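Local coordinates for protein MamA (Candidatus Magnetobacterium bavaricum, PDB 3VTX) that belongs to the tetratricopeptide repeat family, all-helical solenoid proteins built of stacked antiparallel helix pairs that generally serve as scaffolds for protein-protein interaction, at residues D94-A99 and Y111-V116; T71-Y76 and T104-A109; S81-F84 and Q90-I93; G121-A126 and E152-R157. One frame throughout, in Å; residues are numbered along the deposited sequence. Where two conformers were deposited one is given.

Contact 1 (D94-A99 and Y111-V116); sequences DALQRA and YKLGLV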
loop_
_atom_site.group_PDB
_atom_site.type_symbol
_atom_site.label_atom_id
_atom_site.label_comp_id
_atom_site.label_asym_id
_atom_site.label_seq_id
_atom_site.Cartn_x
_atom_site.Cartn_y
_atom_site.Cartn_z
ATOM N N ASP A 94 5.221 -1.627 11.559
ATOM C CA ASP A 94 6.411 -2.498 11.547
ATOM C C ASP A 94 6.720 -2.977 10.128
ATOM O O ASP A 94 7.835 -2.819 9.652
ATOM C CB ASP A 94 6.285 -3.690 12.484
ATOM C CG ASP A 94 6.245 -3.314 13.970
ATOM O OD1 ASP A 94 6.564 -2.157 14.407
ATOM O OD2 ASP A 94 5.820 -4.220 14.730
ATOM N N ALA A 95 5.704 -3.477 9.414
ATOM C CA ALA A 95 5.870 -3.900 8.081
ATOM C C ALA A 95 6.213 -2.826 7.099
ATOM O O ALA A 95 7.059 -3.034 6.262
ATOM C CB ALA A 95 4.568 -4.657 7.575
ATOM N N LEU A 96 5.572 -1.659 7.194
ATOM C CA LEU A 96 5.848 -0.605 6.256
ATOM C C LEU A 96 7.296 -0.087 6.454
ATOM O O LEU A 96 7.966 0.219 5.453
ATOM C CB LEU A 96 4.874 0.560 6.419
ATOM C CG LEU A 96 3.448 0.173 6.044
ATOM C CD1 LEU A 96 2.415 1.125 6.582
ATOM C CD2 LEU A 96 3.331 0.104 4.534
ATOM N N GLN A 97 7.738 -0.032 7.709
ATOM C CA GLN A 97 9.129 0.347 8.051
ATOM C C GLN A 97 10.094 -0.632 7.374
ATOM O O GLN A 97 11.156 -0.228 6.820
ATOM C CB GLN A 97 9.381 0.326 9.571
ATOM C CG GLN A 97 8.867 1.542 10.343
ATOM C CD GLN A 97 9.108 1.406 11.837
ATOM O OE1 GLN A 97 9.391 0.323 12.330
ATOM N NE2 GLN A 97 8.991 2.503 12.556
ATOM N N ARG A 98 9.753 -1.901 7.438
ATOM C CA ARG A 98 10.568 -2.890 6.774
ATOM C C ARG A 98 10.598 -2.715 5.304
ATOM O O ARG A 98 11.647 -2.869 4.711
ATOM C CB ARG A 98 10.242 -4.308 7.169
ATOM C CG ARG A 98 10.674 -4.594 8.627
ATOM C CD ARG A 98 10.665 -6.061 9.030
ATOM N NE ARG A 98 9.661 -6.324 10.068
ATOM C CZ ARG A 98 9.822 -6.199 11.388
ATOM N NH1 ARG A 98 10.985 -5.824 11.923
ATOM N NH2 ARG A 98 8.799 -6.476 12.182
ATOM N N ALA A 99 9.460 -2.364 4.689
ATOM C CA ALA A 99 9.419 -2.118 3.256
ATOM C C ALA A 99 10.344 -0.970 2.852
ATOM O O ALA A 99 11.044 -0.989 1.798
ATOM C CB ALA A 99 7.969 -1.771 2.803
ATOM N N TYR A 111 3.803 6.893 1.935
ATOM C CA TYR A 111 2.447 7.506 1.976
ATOM C C TYR A 111 1.533 6.709 2.912
ATOM O O TYR A 111 0.939 7.268 3.839
ATOM C CB TYR A 111 1.821 7.720 0.622
ATOM C CG TYR A 111 0.572 8.550 0.663
ATOM C CD1 TYR A 111 0.630 9.809 1.220
ATOM C CD2 TYR A 111 -0.628 8.061 0.271
ATOM C CE1 TYR A 111 -0.525 10.601 1.330
ATOM C CE2 TYR A 111 -1.804 8.839 0.396
ATOM C CZ TYR A 111 -1.706 10.097 0.918
ATOM O OH TYR A 111 -2.873 10.843 1.014
ATOM N N LYS A 112 1.516 5.406 2.745
ATOM C CA LYS A 112 0.716 4.550 3.631
ATOM C C LYS A 112 1.145 4.687 5.091
ATOM O O LYS A 112 0.285 4.736 6.023
ATOM C CB LYS A 112 0.773 3.058 3.209
ATOM C CG LYS A 112 -0.025 2.655 1.967
ATOM C CD LYS A 112 -1.561 2.515 2.105
ATOM C CE LYS A 112 -2.090 1.395 1.154
ATOM N NZ LYS A 112 -3.588 1.343 1.164
ATOM N N LEU A 113 2.462 4.753 5.357
ATOM C CA LEU A 113 2.990 4.879 6.698
ATOM C C LEU A 113 2.515 6.168 7.301
ATOM O O LEU A 113 2.084 6.212 8.443
ATOM C CB LEU A 113 4.563 4.847 6.675
ATOM C CG LEU A 113 5.152 5.035 8.042
ATOM C CD1 LEU A 113 4.855 3.812 9.035
ATOM C CD2 LEU A 113 6.717 5.201 7.824
ATOM N N GLY A 114 2.523 7.209 6.494
ATOM C CA GLY A 114 1.999 8.485 6.939
ATOM C C GLY A 114 0.496 8.448 7.285
ATOM O O GLY A 114 0.070 8.982 8.346
ATOM N N LEU A 115 -0.275 7.738 6.458
ATOM C CA LEU A 115 -1.703 7.564 6.688
ATOM C C LEU A 115 -1.896 6.832 8.012
ATOM O O LEU A 115 -2.785 7.215 8.835
ATOM C CB LEU A 115 -2.383 6.803 5.574
ATOM C CG LEU A 115 -2.462 7.577 4.251
ATOM C CD1 LEU A 115 -3.132 6.631 3.219
ATOM C CD2 LEU A 115 -3.246 8.952 4.312
ATOM N N VAL A 116 -1.130 5.794 8.247
ATOM C CA VAL A 116 -1.249 5.024 9.484
ATOM C C VAL A 116 -0.918 5.948 10.710
ATOM O O VAL A 116 -1.748 6.027 11.665
ATOM C CB VAL A 116 -0.387 3.786 9.486
ATOM C CG1 VAL A 116 -0.539 3.005 10.847
ATOM C CG2 VAL A 116 -0.740 2.844 8.385
#
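L96 reaches across to three residues of the facing helix, and its CD1 methyl does most of the touching. L96 CD1 lies against the L113 backbone, 3.8 Å from L113 CA, and also meets V116 CG2 at 4.0 Å. The second methyl turns to the lysine: L96 CD2 sits 4.1 Å from K112 CB. L113 answers from its own side, its CD1 reaching back to 4.2 Å from L96 CB; with CG anti to the backbone N (chi1 178°), the leucine branch extends between the helices. Helices 89-102 and 107-119 follow one another in the chain, and their short segments run nearly antiparallel, at 154° with axes 9.8 Å apart, the antiparallel packing of successive helices characteristic of a TPR solenoid. Here L96, L113 and V116 are buried, and I93 and I100 of helix 89-102 extend the apolar layer around L113. Two margins are looser. At one, Q97 is solvent-exposed and lies beside the facing segment without close contact. At the other, K112 contributes chiefly its CB; beyond it the chain bends at chi2 and chi3 and leads its amine away, past Y77 and S81 of helix 73-85.

Contact 2 (T71-Y76 and T104-A109); sequences TSAEAY and TVYADA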
loop_
_atom_site.group_PDB
_atom_site.type_symbol
_atom_site.label_atom_id
_atom_site.label_comp_id
_atom_site.label_asym_id
_atom_site.label_seq_id
_atom_site.Cartn_x
_atom_site.Cartn_y
_atom_site.Cartn_z
ATOM N N THR A 71 13.267 -10.293 2.196
ATOM C CA THR A 71 13.976 -9.439 1.257
ATOM C C THR A 71 13.091 -8.665 0.258
ATOM O O THR A 71 13.606 -7.941 -0.561
ATOM C CB THR A 71 14.963 -10.255 0.396
ATOM O OG1 THR A 71 14.225 -11.072 -0.513
ATOM C CG2 THR A 71 15.939 -11.144 1.298
ATOM N N SER A 72 11.751 -8.795 0.345
ATOM C CA SER A 72 10.878 -8.252 -0.674
ATOM C C SER A 72 10.151 -6.992 -0.091
ATOM O O SER A 72 9.250 -7.117 0.831
ATOM C CB SER A 72 9.793 -9.273 -1.079
ATOM O OG SER A 72 8.711 -8.682 -1.800
ATOM N N ALA A 73 10.503 -5.837 -0.591
ATOM C CA ALA A 73 9.864 -4.585 -0.127
ATOM C C ALA A 73 8.337 -4.660 -0.382
ATOM O O ALA A 73 7.518 -4.251 0.464
ATOM C CB ALA A 73 10.472 -3.337 -0.766
ATOM N N GLU A 74 7.982 -5.172 -1.532
ATOM C CA GLU A 74 6.554 -5.264 -1.942
ATOM C C GLU A 74 5.769 -6.128 -0.977
ATOM O O GLU A 74 4.665 -5.765 -0.587
ATOM C CB GLU A 74 6.415 -5.788 -3.370
ATOM C CG GLU A 74 4.973 -5.826 -3.867
ATOM C CD GLU A 74 4.711 -6.464 -5.238
ATOM O OE1 GLU A 74 5.228 -7.569 -5.531
ATOM O OE2 GLU A 74 3.827 -5.904 -5.938
ATOM N N ALA A 75 6.306 -7.292 -0.631
ATOM C CA ALA A 75 5.603 -8.136 0.317
ATOM C C ALA A 75 5.312 -7.429 1.646
ATOM O O ALA A 75 4.221 -7.543 2.176
ATOM C CB ALA A 75 6.356 -9.433 0.544
ATOM N N TYR A 76 6.316 -6.750 2.197
ATOM C CA TYR A 76 6.157 -5.960 3.383
ATOM C C TYR A 76 5.129 -4.831 3.195
ATOM O O TYR A 76 4.370 -4.542 4.138
ATOM C CB TYR A 76 7.506 -5.482 3.909
ATOM C CG TYR A 76 8.283 -6.522 4.678
ATOM C CD1 TYR A 76 7.826 -6.982 5.896
ATOM C CD2 TYR A 76 9.518 -7.020 4.195
ATOM C CE1 TYR A 76 8.549 -7.936 6.602
ATOM C CE2 TYR A 76 10.240 -7.953 4.915
ATOM C CZ TYR A 76 9.775 -8.387 6.095
ATOM O OH TYR A 76 10.511 -9.306 6.863
ATOM N N THR A 104 14.327 2.521 0.002
ATOM C CA THR A 104 14.242 3.830 0.694
ATOM C C THR A 104 13.628 4.904 -0.177
ATOM O O THR A 104 13.345 6.042 0.299
ATOM C CB THR A 104 15.597 4.278 1.268
ATOM O OG1 THR A 104 16.505 4.391 0.187
ATOM C CG2 THR A 104 16.115 3.299 2.341
ATOM N N VAL A 105 13.322 4.579 -1.413
ATOM C CA VAL A 105 12.541 5.453 -2.261
ATOM C C VAL A 105 11.084 4.943 -2.608
ATOM O O VAL A 105 10.494 5.283 -3.656
ATOM C CB VAL A 105 13.316 5.924 -3.480
ATOM C CG1 VAL A 105 14.487 6.775 -3.004
ATOM C CG2 VAL A 105 13.753 4.758 -4.371
ATOM N N TYR A 106 10.506 4.127 -1.715
ATOM C CA TYR A 106 9.270 3.443 -2.006
ATOM C C TYR A 106 8.134 4.401 -1.633
ATOM O O TYR A 106 7.614 4.367 -0.500
ATOM C CB TYR A 106 9.105 2.204 -1.143
ATOM C CG TYR A 106 8.114 1.146 -1.604
ATOM C CD1 TYR A 106 7.119 1.395 -2.544
ATOM C CD2 TYR A 106 8.175 -0.112 -1.046
ATOM C CE1 TYR A 106 6.203 0.405 -2.923
ATOM C CE2 TYR A 106 7.311 -1.130 -1.449
ATOM C CZ TYR A 106 6.335 -0.865 -2.371
ATOM O OH TYR A 106 5.523 -1.842 -2.764
ATOM N N ALA A 107 7.731 5.218 -2.578
ATOM C CA ALA A 107 6.762 6.290 -2.240
ATOM C C ALA A 107 5.445 5.785 -1.704
ATOM O O ALA A 107 4.887 6.394 -0.817
ATOM C CB ALA A 107 6.513 7.142 -3.501
ATOM N N ASP A 108 4.917 4.699 -2.237
ATOM C CA ASP A 108 3.659 4.163 -1.737
ATOM C C ASP A 108 3.708 3.753 -0.278
ATOM O O ASP A 108 2.711 3.954 0.462
ATOM C CB ASP A 108 3.189 2.992 -2.581
ATOM C CG ASP A 108 2.391 3.463 -3.833
ATOM O OD1 ASP A 108 1.240 4.032 -3.728
ATOM O OD2 ASP A 108 2.910 3.143 -4.907
ATOM N N ALA A 109 4.841 3.219 0.124
ATOM C CA ALA A 109 5.057 2.814 1.478
ATOM C C ALA A 109 5.152 3.978 2.407
ATOM O O ALA A 109 4.601 3.902 3.518
ATOM C CB ALA A 109 6.347 1.937 1.573
#
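Y106 has its CG anti to the backbone N (chi1 -161°), which throws the phenol across to the first turn of helix 73-85, while E74, likewise with CG anti to N (chi1 -177°), sends an extended chain past the phenol oxygen. The ring meets A73 with its edge: A73 O lies in the ring plane, 3.7 Å from Y106 CE2, and the methyl A73 CB is 3.9 Å from the same CE2. Further along, Y106 OH rests on the aliphatic start of the glutamate, 3.7 Å from E74 CA and 4.1 Å from E74 CB. No hydrogen bond joins the two segments; across them the ring is held by packing. Helices 73-85 and 107-119 are separated in the chain by helix 89-102, yet their N-terminal ends lie next to each other, as alternate helices do in a TPR superhelix. Each end has its own local geometry. S72 is the N-cap of helix 73-85, its OG accepting from A75 N at 3.0 Å with a nearly straight N-H...O angle of 164°. Y106 stands at the N-cap position of helix 107-119 and centres an inverse gamma turn. Its ring also meets that of Y77 on helix 73-85. The carboxylate of E74 is directed elsewhere, where OE1 forms a salt bridge with K47.

Contact 3 (S81-F84 and Q90-I93); sequences SANF and QAAI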
loop_
_atom_site.group_PDB
_atom_site.type_symbol
_atom_site.label_atom_id
_atom_site.label_comp_id
_atom_site.label_asym_id
_atom_site.label_seq_id
_atom_site.Cartn_x
_atom_site.Cartn_y
_atom_site.Cartn_z
ATOM N N SER A 81 0.113 -2.677 4.496
ATOM C CA SER A 81 -1.175 -2.144 3.982
ATOM C C SER A 81 -2.380 -2.953 4.468
ATOM O O SER A 81 -3.399 -2.403 4.913
ATOM C CB SER A 81 -1.162 -2.025 2.445
ATOM O OG SER A 81 -0.218 -1.095 1.970
ATOM N N ALA A 82 -2.265 -4.264 4.406
ATOM C CA ALA A 82 -3.325 -5.159 4.864
ATOM C C ALA A 82 -3.583 -5.040 6.353
ATOM O O ALA A 82 -4.738 -5.083 6.840
ATOM C CB ALA A 82 -2.930 -6.644 4.517
ATOM N N ASN A 83 -2.498 -4.938 7.111
ATOM C CA ASN A 83 -2.594 -4.783 8.561
ATOM C C ASN A 83 -3.319 -3.497 8.898
ATOM O O ASN A 83 -4.141 -3.473 9.826
ATOM C CB ASN A 83 -1.172 -4.875 9.149
ATOM C CG ASN A 83 -0.749 -6.304 9.414
ATOM O OD1 ASN A 83 -1.493 -7.055 10.063
ATOM N ND2 ASN A 83 0.526 -6.540 9.228
ATOM N N PHE A 84 -3.080 -2.429 8.145
ATOM C CA PHE A 84 -3.835 -1.178 8.381
ATOM C C PHE A 84 -5.323 -1.430 8.088
ATOM O O PHE A 84 -6.188 -0.982 8.828
ATOM C CB PHE A 84 -3.296 -0.092 7.516
ATOM C CG PHE A 84 -3.902 1.284 7.690
ATOM C CD1 PHE A 84 -4.212 1.805 8.940
ATOM C CD2 PHE A 84 -3.999 2.121 6.566
ATOM C CE1 PHE A 84 -4.667 3.082 9.040
ATOM C CE2 PHE A 84 -4.495 3.410 6.710
ATOM C CZ PHE A 84 -4.798 3.863 7.931
ATOM N N GLN A 90 0.101 -1.119 14.720
ATOM C CA GLN A 90 1.510 -1.337 14.955
ATOM C C GLN A 90 2.118 -2.383 14.054
ATOM O O GLN A 90 3.265 -2.266 13.657
ATOM C CB GLN A 90 1.790 -1.687 16.421
ATOM C CG GLN A 90 3.287 -1.740 16.778
ATOM C CD GLN A 90 3.986 -0.433 16.498
ATOM O OE1 GLN A 90 3.544 0.608 16.961
ATOM N NE2 GLN A 90 5.031 -0.480 15.686
ATOM N N ALA A 91 1.350 -3.414 13.693
ATOM C CA ALA A 91 1.891 -4.371 12.772
ATOM C C ALA A 91 2.057 -3.691 11.395
ATOM O O ALA A 91 2.873 -4.119 10.605
ATOM C CB ALA A 91 0.926 -5.634 12.648
ATOM N N ALA A 92 1.184 -2.755 11.089
ATOM C CA ALA A 92 1.224 -2.036 9.821
ATOM C C ALA A 92 2.519 -1.218 9.765
ATOM O O ALA A 92 3.210 -1.238 8.782
ATOM C CB ALA A 92 0.008 -1.140 9.613
ATOM N N ILE A 93 2.745 -0.432 10.812
ATOM C CA ILE A 93 3.990 0.359 10.934
ATOM C C ILE A 93 5.184 -0.552 10.773
ATOM O O ILE A 93 6.104 -0.262 10.013
ATOM C CB ILE A 93 4.041 1.111 12.279
ATOM C CG1 ILE A 93 2.992 2.233 12.334
ATOM C CG2 ILE A 93 5.412 1.745 12.510
ATOM C CD1 ILE A 93 2.726 2.702 13.758
#
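N83 ND2 lies 3.6 Å from both A91 CB and A91 O, without a hydrogen bond between the segments. The two short segments belong to the helix-turn-helix of one tetratricopeptide repeat, close to the turn between helices 73-85 and 89-102, where the backbones come near each other: the CA atoms of N83 and A92 are 4.9 Å apart. Such closeness is consistent with the small side chains of A91 and A92, which both direct methyls at the first helix. The A91 methyl lies over one face of the N83 carboxamide, somewhat off its centre, at similar distances from its carbon, oxygen and nitrogen, with N83 CG 3.7 Å from A91 CB. A chi1 of -86°, with CG beside the backbone N, places the carboxamide next to A91, and chi2 of -51° turns its plane to the methyl. Nearer the backbone, N83 CB rests on the main chain of the partner, 3.7 Å from A92 N. F84 takes part through its backbone and CB; its CG, anti to the backbone N (chi1 -177°), carries the ring away to V116 and S119 of helix 107-119. N83 also touches I59 of helix 55-68 and E88 of the turn. The A92 methyl fits between the two residues of the first helix, with A92 CB 3.7 Å from F84 N and 3.9 Å from N83 CB.

Contact 4 (G121-A126 and E152-R157); sequences GEHDKA and EGKGLR
The imidazole of H123 is covered on one face by a glycine: G153 CA stands 3.8 Å from the ring centroid and only 20° off the ring normal, a CH-pi contact made by a main-chain carbon. Having no side chain, G153 can bring its backbone this near, and its carbonyl carbon and K154 N also lie over that face, nearer the rim. The opposite face carries G121 O, 3.4 Å above the ring plane. H123 NE2 comes within 3.4 Å of G153 O, but the angle is too poor for a hydrogen bond. ND1 is held by D118, which probably limits the ring's rotation; NE2 bonds a glycerol, probably from the crystallisation liquor. The contact joins the start of helix 123-136 to the C-terminal end of helix 141-153 and the turn after it, within the TPR solenoid. G121 and G155 each end a helix in a Schellman motif with positive phi. K154 crosses between the segments on the solvent side. Its CG packs 3.6 Å from H123 CB, the two chains sliding past each other in opposite directions. Bends at chi3 (57°) and chi4 (80°) then fold the amine round to the aspartate, where K154 NZ meets the syn lone pair of D124 OD1 at 2.6 Å in a salt bridge. Across the second turn, R157 grips E152 side-on, with NE 2.7 Å from E152 OE1 and NH2 3.0 Å from E152 OE2.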
loop_
_atom_site.group_PDB
_atom_site.type_symbol
_atom_site.label_atom_id
_atom_site.label_comp_id
_atom_site.label_asym_id
_atom_site.label_seq_id
_atom_site.Cartn_x
_atom_site.Cartn_y
_atom_site.Cartn_z
ATOM N N GLY A 121 -2.955 9.735 15.465
ATOM C CA GLY A 121 -2.630 10.975 16.091
ATOM C C GLY A 121 -1.172 11.352 16.135
ATOM O O GLY A 121 -0.779 12.336 16.792
ATOM N N GLU A 122 -0.363 10.602 15.422
ATOM C CA GLU A 122 1.039 10.816 15.396
ATOM C C GLU A 122 1.350 11.778 14.244
ATOM O O GLU A 122 1.953 11.398 13.217
ATOM C CB GLU A 122 1.778 9.490 15.269
ATOM C CG GLU A 122 1.731 8.659 16.548
ATOM C CD GLU A 122 2.670 9.185 17.631
ATOM O OE1 GLU A 122 3.585 10.019 17.366
ATOM O OE2 GLU A 122 2.432 8.761 18.793
ATOM N N HIS A 123 0.944 13.031 14.417
ATOM C CA HIS A 123 0.929 13.960 13.267
ATOM C C HIS A 123 2.315 14.315 12.792
ATOM O O HIS A 123 2.535 14.437 11.581
ATOM C CB HIS A 123 0.195 15.237 13.623
ATOM C CG HIS A 123 -1.144 15.006 14.200
ATOM N ND1 HIS A 123 -2.141 14.363 13.485
ATOM C CD2 HIS A 123 -1.667 15.274 15.430
ATOM C CE1 HIS A 123 -3.222 14.262 14.253
ATOM N NE2 HIS A 123 -2.980 14.841 15.412
ATOM N N ASP A 124 3.297 14.481 13.706
ATOM C CA ASP A 124 4.616 14.795 13.223
ATOM C C ASP A 124 5.310 13.660 12.467
ATOM O O ASP A 124 5.948 13.889 11.456
ATOM C CB ASP A 124 5.538 15.155 14.373
ATOM C CG ASP A 124 5.127 16.409 15.107
ATOM O OD1 ASP A 124 4.586 17.335 14.544
ATOM O OD2 ASP A 124 5.400 16.462 16.323
ATOM N N LYS A 125 5.158 12.456 12.933
ATOM C CA LYS A 125 5.605 11.289 12.162
ATOM C C LYS A 125 4.936 11.163 10.824
ATOM O O LYS A 125 5.545 10.743 9.857
ATOM C CB LYS A 125 5.460 10.014 12.952
ATOM C CG LYS A 125 6.521 9.951 14.161
ATOM C CD LYS A 125 6.582 8.646 14.778
ATOM C CE LYS A 125 7.773 8.663 15.831
ATOM N NZ LYS A 125 7.551 7.459 16.603
ATOM N N ALA A 126 3.650 11.471 10.801
ATOM C CA ALA A 126 2.963 11.472 9.529
ATOM C C ALA A 126 3.506 12.504 8.564
ATOM O O ALA A 126 3.763 12.185 7.386
ATOM C CB ALA A 126 1.475 11.664 9.773
ATOM N N GLU A 152 -3.712 20.442 10.719
ATOM C CA GLU A 152 -4.964 20.679 11.426
ATOM C C GLU A 152 -5.043 19.811 12.696
ATOM O O GLU A 152 -5.537 20.284 13.736
ATOM C CB GLU A 152 -6.167 20.480 10.480
ATOM C CG GLU A 152 -7.463 20.122 11.215
ATOM C CD GLU A 152 -8.295 21.306 11.757
ATOM O OE1 GLU A 152 -7.714 22.397 11.772
ATOM O OE2 GLU A 152 -9.531 21.057 12.168
ATOM N N GLY A 153 -4.567 18.576 12.605
ATOM C CA GLY A 153 -4.555 17.654 13.738
ATOM C C GLY A 153 -3.733 18.195 14.905
ATOM O O GLY A 153 -4.082 17.997 16.070
ATOM N N LYS A 154 -2.677 18.905 14.564
ATOM C CA LYS A 154 -1.804 19.590 15.580
ATOM C C LYS A 154 -2.330 20.904 16.087
ATOM O O LYS A 154 -1.679 21.587 16.909
ATOM C CB LYS A 154 -0.433 19.908 14.892
ATOM C CG LYS A 154 0.317 18.748 14.608
ATOM C CD LYS A 154 1.633 19.003 13.828
ATOM C CE LYS A 154 2.631 19.983 14.505
ATOM N NZ LYS A 154 3.398 19.370 15.527
ATOM N N GLY A 155 -3.396 21.368 15.513
ATOM C CA GLY A 155 -3.983 22.640 15.845
ATOM C C GLY A 155 -3.289 23.809 15.213
ATOM O O GLY A 155 -3.403 24.910 15.740
ATOM N N LEU A 156 -2.559 23.599 14.102
ATOM C CA LEU A 156 -1.818 24.610 13.377
ATOM C C LEU A 156 -2.536 24.900 12.052
ATOM O O LEU A 156 -2.085 24.465 10.957
ATOM C CB LEU A 156 -0.369 24.172 13.130
ATOM C CG LEU A 156 0.555 23.948 14.363
ATOM C CD1 LEU A 156 1.936 23.423 14.034
ATOM C CD2 LEU A 156 0.526 25.239 15.237
ATOM N N ARG A 157 -3.615 25.678 12.147
ATOM C CA ARG A 157 -4.520 25.850 11.005
ATOM C C ARG A 157 -3.875 26.684 9.910
ATOM O O ARG A 157 -4.101 26.516 8.714
ATOM C CB ARG A 157 -5.837 26.475 11.456
ATOM C CG ARG A 157 -6.907 25.397 11.585
ATOM C CD ARG A 157 -8.331 25.893 11.697
ATOM N NE ARG A 157 -9.108 24.736 11.989
ATOM C CZ ARG A 157 -10.376 24.764 12.231
ATOM N NH1 ARG A 157 -11.012 25.951 12.252
ATOM N NH2 ARG A 157 -11.012 23.620 12.445
#

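How the contacts relate
Contact 1 is buried and contact 3 partly so; both use helix 89-102, and they touch directly, V116 CG2 lying 3.6 Å from F84 CG. Both pack successive helices, contact 1 through apolar groups, with leucines, a valine and the CB of K112, while contact 3 pairs alanine methyls with an amide and backbone at a closer approach. Contacts 2 and 4 lie at the surface, where helix ends and turns meet. Contact 2 shares helix 107-119 with contact 1 and helix 73-85 with contact 3, using a tyrosine edge without bonds across. Contact 4, centred about 25 Å from the centre of contact 2, adds a salt bridge and a CH-pi contact of a histidine face with a glycine. Of the four, it alone has a hydrogen bond spanning its segments.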